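PDB 3O74: fructose transport system repressor FruR, which probably binds DNA as a LacI-family transcriptional regulator, both repressing and activating genes, with fructose 1-phosphate as its preferred effector. Local coordinates for residues B[59-64]-B[82-87]. Numbering follows the deposited sequence. Where two conformers were deposited one is given.
Sequences CDALFV and GLPVIA
L62 and V85 pair side by side where strand 61-64 runs parallel to strand 85-88. Helix 74-80 joins the two strands, so this is a beta-alpha-beta unit of the periplasmic-binding-protein-like sugar-binding domain of the LacI family. Three backbone hydrogen bonds hold the strands. L62 N donates to P84 O at 2.9 Å. L62 O then accepts from I86 N at 2.8 Å, and V64 N donates to I86 O. I86 thus uses both its N and its O on the neighbouring strand. On the other edge of 61-64, F63 pairs with G6 and I8 of strand 4-9.

F63 and I86 lie side by side on one face of the sheet. F63 CB sits 3.9 Å from I86 O. CG is anti to the carbonyl carbon (chi1 -60°), and the ring passes obliquely beside I86. Its CD1 is 3.7 Å from I86 CB and also touches I86 CG2. Farther out, CE1 still reaches I86 CB at 4.0 Å. A245 of helix 234-250 also packs on the F63 side chain.

L62, V64 and V85 project to the opposite face, where F54 of helix 44-56 meets L62. V64 CG1 touches V85 CG1 at 3.8 Å.

From the loop ahead of strand 85-88, L83 reaches across. Its CG is anti to the backbone N (chi1 179°), and its two methyls divide the work. CD2 touches L62 CB, while CD1 lies against A61 CA and 3.4 Å from C59 O. Next to it, the P84 ring packs on the D60 carbonyl, with CD 3.2 Å from D60 O.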
loop_
_atom_site.group_PDB
_atom_site.type_symbol
_atom_site.label_atom_id
_atom_site.label_comp_id
_atom_site.label_asym_id
_atom_site.label_seq_id
_atom_site.Cartn_x
_atom_site.Cartn_y
_atom_site.Cartn_z
ATOM N N CYS B 59 -16.864 -11.645 14.273
ATOM C CA CYS B 59 -15.907 -12.330 13.417
ATOM C C CYS B 59 -15.425 -13.606 14.105
ATOM O O CYS B 59 -15.318 -13.653 15.327
ATOM C CB CYS B 59 -14.723 -11.421 13.077
ATOM S SG CYS B 59 -15.157 -9.981 12.071
ATOM N N ASP B 60 -15.143 -14.640 13.319
ATOM C CA ASP B 60 -14.747 -15.934 13.869
ATOM C C ASP B 60 -13.351 -15.904 14.485
ATOM O O ASP B 60 -13.047 -16.667 15.402
ATOM C CB ASP B 60 -14.832 -17.017 12.793
ATOM C CG ASP B 60 -16.254 -17.268 12.332
ATOM O OD1 ASP B 60 -17.187 -16.720 12.958
ATOM O OD2 ASP B 60 -16.436 -18.016 11.347
ATOM N N ALA B 61 -12.503 -15.020 13.975
ATOM C CA ALA B 61 -11.180 -14.815 14.548
ATOM C C ALA B 61 -10.689 -13.424 14.195
ATOM O O ALA B 61 -11.156 -12.820 13.230
ATOM C CB ALA B 61 -10.202 -15.873 14.052
ATOM N N LEU B 62 -9.747 -12.918 14.980
ATOM C CA LEU B 62 -9.230 -11.573 14.766
ATOM C C LEU B 62 -7.714 -11.594 14.637
ATOM O O LEU B 62 -7.002 -12.045 15.546
ATOM C CB LEU B 62 -9.653 -10.655 15.916
ATOM C CG LEU B 62 -9.189 -9.199 15.925
ATOM C CD1 LEU B 62 -9.667 -8.457 14.673
ATOM C CD2 LEU B 62 -9.690 -8.511 17.184
ATOM N N PHE B 63 -7.227 -11.133 13.488
ATOM C CA PHE B 63 -5.805 -10.898 13.301
ATOM C C PHE B 63 -5.526 -9.470 13.730
ATOM O O PHE B 63 -6.332 -8.571 13.474
ATOM C CB PHE B 63 -5.408 -11.072 11.835
ATOM C CG PHE B 63 -5.694 -12.438 11.284
ATOM C CD1 PHE B 63 -4.927 -13.527 11.666
ATOM C CD2 PHE B 63 -6.726 -12.632 10.373
ATOM C CE1 PHE B 63 -5.191 -14.795 11.153
ATOM C CE2 PHE B 63 -6.987 -13.884 9.859
ATOM C CZ PHE B 63 -6.224 -14.967 10.249
ATOM N N VAL B 64 -4.385 -9.241 14.367
ATOM C CA VAL B 64 -4.092 -7.889 14.822
ATOM C C VAL B 64 -2.602 -7.570 14.918
ATOM O O VAL B 64 -1.816 -8.355 15.441
ATOM C CB VAL B 64 -4.797 -7.584 16.179
ATOM C CG1 VAL B 64 -4.358 -8.568 17.258
ATOM C CG2 VAL B 64 -4.538 -6.151 16.619
ATOM N N GLY B 82 -14.149 -16.155 24.139
ATOM C CA GLY B 82 -14.154 -17.159 23.089
ATOM C C GLY B 82 -13.630 -16.736 21.727
ATOM O O GLY B 82 -13.675 -17.521 20.779
ATOM N N LEU B 83 -13.142 -15.505 21.615
ATOM C CA LEU B 83 -12.595 -15.031 20.344
ATOM C C LEU B 83 -11.121 -15.400 20.181
ATOM O O LEU B 83 -10.288 -15.019 21.002
ATOM C CB LEU B 83 -12.762 -13.514 20.209
ATOM C CG LEU B 83 -12.199 -12.880 18.931
ATOM C CD1 LEU B 83 -12.824 -13.499 17.691
ATOM C CD2 LEU B 83 -12.406 -11.375 18.936
ATOM N N PRO B 84 -10.797 -16.155 19.122
ATOM C CA PRO B 84 -9.400 -16.436 18.787
ATOM C C PRO B 84 -8.701 -15.172 18.310
ATOM O O PRO B 84 -9.180 -14.529 17.374
ATOM C CB PRO B 84 -9.507 -17.433 17.630
ATOM C CG PRO B 84 -10.893 -17.995 17.720
ATOM C CD PRO B 84 -11.734 -16.888 18.258
ATOM N N VAL B 85 -7.587 -14.823 18.947
ATOM C CA VAL B 85 -6.821 -13.645 18.558
ATOM C C VAL B 85 -5.441 -14.064 18.075
ATOM O O VAL B 85 -4.675 -14.683 18.816
ATOM C CB VAL B 85 -6.678 -12.652 19.731
ATOM C CG1 VAL B 85 -5.816 -11.464 19.326
ATOM C CG2 VAL B 85 -8.045 -12.184 20.207
ATOM N N ILE B 86 -5.134 -13.743 16.824
ATOM C CA ILE B 86 -3.833 -14.070 16.251
ATOM C C ILE B 86 -3.057 -12.794 15.968
ATOM O O ILE B 86 -3.467 -11.986 15.136
ATOM C CB ILE B 86 -3.970 -14.872 14.946
ATOM C CG1 ILE B 86 -4.862 -16.093 15.161
ATOM C CG2 ILE B 86 -2.594 -15.286 14.429
ATOM C CD1 ILE B 86 -4.303 -17.076 16.168
ATOM N N ALA B 87 -1.938 -12.609 16.664
ATOM C CA ALA B 87 -1.095 -11.438 16.436
ATOM C C ALA B 87 -0.300 -11.597 15.149
ATOM O O ALA B 87 0.129 -12.696 14.806
ATOM C CB ALA B 87 -0.159 -11.197 17.625
#